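Epidermin biosynthesis protein EpiD (Staphylococcus aureus, PDB 3QJG) probably catalyses the FMN-dependent oxidative decarboxylation of the C-terminal cysteine of the epidermin precursor peptide, a step in making this lantibiotic. Local coordinates at residues Lys79-Ala85 / Lys112-Asn118. Sequence-based numbering, arbitrary orientation.
Sequences KIIILPA and KLSIFPN. With FMN (flavin mononucleotide), chain M.
One face of the F116 ring carries the CD1 methyl of L83, a CH-pi contact 4.0 Å from the ring centroid and shifted toward the rim. At the edge, in the ring plane, sit I81 CB and the carbonyl O of I82; the ring of Y144 also meets it, the planes about 30° apart. CG of F116 is anti to its own carbonyl carbon (chi1 -62°), which turns the ring edge toward I81 and I82; V171 of helix 168-174 packs on the same cluster. Beyond the cis peptide before P84, CB of P84 meets CB of N118 at 3.6 Å. N118 meets the flavin with both side chain and main chain: ND2 donates to FMN O4 (3.1 Å), its backbone O accepts from FMN N3 (2.7 Å, nearly straight at 167°). OD1 is held by A165 N and N17 ND2. These are neighbouring parallel strands of the Rossmann-like flavoprotein fold, joined by a crossover through helices 87-94 and 101-107, with the cofactor at their C-terminal ends. Bonds alternate from I80 N to K112 O through F116 N to I82 O; a beta bulge at L83-P84 then shifts the register by one, and A85 N bonds to F116 O at 3.0 Å. Where I80, I82, L113 and I115 share a face, L113 CD1 touches I80 CG2 at 3.6 Å. A85 CB presses tightly on I115 CG2 (3.4 Å), and both side chains also touch I90 of helix 87-94.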
# COMPACT_ATOMS: atom_id res chain seq x y z
N LYS A 79 41.34 0.73 8.75
CA LYS A 79 41.20 2.19 8.59
C LYS A 79 39.74 2.45 8.36
O LYS A 79 39.10 1.68 7.65
CB LYS A 79 42.03 2.74 7.41
CG LYS A 79 43.52 2.48 7.52
CD LYS A 79 44.12 3.12 8.78
CE LYS A 79 45.65 2.90 8.89
NZ LYS A 79 46.18 3.70 10.03
N ILE A 80 39.24 3.50 9.01
CA ILE A 80 37.93 3.98 8.77
C ILE A 80 38.05 5.43 8.43
O ILE A 80 38.71 6.23 9.20
CB ILE A 80 37.00 3.81 10.02
CG1 ILE A 80 37.00 2.31 10.39
CG2 ILE A 80 35.62 4.38 9.72
CD1 ILE A 80 36.20 1.88 11.58
N ILE A 81 37.41 5.81 7.32
CA ILE A 81 37.43 7.18 6.84
C ILE A 81 36.03 7.76 6.68
O ILE A 81 35.11 7.10 6.21
CB ILE A 81 38.24 7.34 5.54
CG1 ILE A 81 37.55 6.82 4.28
CG2 ILE A 81 39.64 6.61 5.61
CD1 ILE A 81 38.39 7.17 3.04
N ILE A 82 35.84 9.02 7.07
CA ILE A 82 34.61 9.67 6.72
C ILE A 82 34.86 10.61 5.51
O ILE A 82 35.58 11.62 5.60
CB ILE A 82 33.99 10.40 7.91
CG1 ILE A 82 34.05 9.54 9.16
CG2 ILE A 82 32.56 10.77 7.58
CD1 ILE A 82 33.50 10.18 10.37
N LEU A 83 34.29 10.25 4.36
CA LEU A 83 34.55 10.98 3.11
C LEU A 83 33.35 10.89 2.17
O LEU A 83 32.99 9.78 1.73
CB LEU A 83 35.80 10.43 2.41
CG LEU A 83 36.33 11.34 1.31
CD1 LEU A 83 37.79 11.10 0.97
CD2 LEU A 83 35.45 11.27 0.06
N PRO A 84 32.71 12.03 1.87
CA PRO A 84 32.84 13.38 2.46
C PRO A 84 32.23 13.42 3.85
O PRO A 84 31.22 12.75 4.08
CB PRO A 84 31.99 14.25 1.56
CG PRO A 84 30.97 13.25 0.95
CD PRO A 84 31.68 11.98 0.82
N ALA A 85 32.77 14.27 4.72
CA ALA A 85 32.36 14.38 6.07
C ALA A 85 31.65 15.69 6.17
O ALA A 85 32.29 16.72 5.94
CB ALA A 85 33.58 14.39 7.05
N LYS A 112 41.16 4.51 14.75
CA LYS A 112 41.27 4.10 13.36
C LYS A 112 40.72 5.10 12.37
O LYS A 112 40.62 4.78 11.20
CB LYS A 112 40.48 2.81 13.13
CG LYS A 112 40.75 1.70 14.07
CD LYS A 112 39.85 0.50 13.67
CE LYS A 112 40.39 -0.77 14.20
NZ LYS A 112 39.45 -1.81 13.89
N LEU A 113 40.35 6.30 12.84
CA LEU A 113 39.42 7.12 12.12
C LEU A 113 39.99 8.41 11.58
O LEU A 113 40.66 9.17 12.31
CB LEU A 113 38.25 7.44 13.05
CG LEU A 113 37.11 8.32 12.51
CD1 LEU A 113 36.30 7.34 11.66
CD2 LEU A 113 36.38 8.95 13.71
N SER A 114 39.70 8.65 10.30
CA SER A 114 40.19 9.80 9.54
C SER A 114 38.97 10.47 8.97
O SER A 114 38.14 9.81 8.37
CB SER A 114 41.07 9.37 8.36
OG SER A 114 42.30 8.85 8.78
N ILE A 115 38.91 11.80 9.11
CA ILE A 115 37.80 12.61 8.65
C ILE A 115 38.31 13.56 7.54
O ILE A 115 39.36 14.19 7.71
CB ILE A 115 37.19 13.41 9.84
CG1 ILE A 115 36.59 12.42 10.86
CG2 ILE A 115 36.14 14.37 9.33
CD1 ILE A 115 36.10 13.04 12.21
N PHE A 116 37.61 13.57 6.40
CA PHE A 116 37.83 14.46 5.28
C PHE A 116 36.66 15.42 5.16
O PHE A 116 35.68 15.13 4.49
CB PHE A 116 37.98 13.65 4.02
CG PHE A 116 39.15 12.74 4.03
CD1 PHE A 116 40.38 13.14 3.53
CD2 PHE A 116 39.04 11.46 4.57
CE1 PHE A 116 41.46 12.28 3.55
CE2 PHE A 116 40.13 10.55 4.54
CZ PHE A 116 41.33 10.97 4.05
N PRO A 117 36.72 16.55 5.88
CA PRO A 117 35.64 17.49 5.94
C PRO A 117 35.24 18.08 4.59
O PRO A 117 36.09 18.30 3.68
CB PRO A 117 36.18 18.62 6.82
CG PRO A 117 37.46 18.18 7.42
CD PRO A 117 37.90 16.94 6.69
N ASN A 118 33.95 18.39 4.47
CA ASN A 118 33.37 18.81 3.19
C ASN A 118 32.12 19.62 3.44
O ASN A 118 31.10 19.08 3.85
CB ASN A 118 33.09 17.57 2.35
CG ASN A 118 32.84 17.91 0.87
OD1 ASN A 118 33.73 17.71 0.03
ND2 ASN A 118 31.63 18.42 0.54
N1 FMN M . 26.24 19.34 4.56
C2 FMN M . 27.59 19.35 4.75
O2 FMN M . 28.04 19.41 5.88
N3 FMN M . 28.44 19.32 3.68
C4 FMN M . 27.96 19.28 2.41
O4 FMN M . 28.79 19.28 1.53
C4A FMN M . 26.59 19.28 2.17
N5 FMN M . 26.05 19.24 0.90
C5A FMN M . 24.71 19.17 0.74
C6 FMN M . 24.17 19.18 -0.54
C7 FMN M . 22.81 19.12 -0.72
C7M FMN M . 22.18 19.08 -2.08
C8 FMN M . 21.97 19.09 0.41
C8M FMN M . 20.47 19.08 0.29
C9 FMN M . 22.50 19.14 1.68
C9A FMN M . 23.87 19.18 1.86
N10 FMN M . 24.40 19.25 3.15
C10 FMN M . 25.74 19.30 3.29
C1' FMN M . 23.56 19.26 4.41
C2' FMN M . 23.58 17.89 5.08
O2' FMN M . 23.24 16.87 4.12
C3' FMN M . 22.67 17.98 6.25
O3' FMN M . 23.18 18.91 7.24
C4' FMN M . 22.44 16.61 6.87
O4' FMN M . 21.68 16.73 8.07
C5' FMN M . 23.70 15.93 7.29
O5' FMN M . 23.33 14.61 7.63
P FMN M . 24.43 13.44 7.78
O1P FMN M . 23.83 12.38 8.64
O2P FMN M . 25.66 14.03 8.40
O3P FMN M . 24.76 12.68 6.56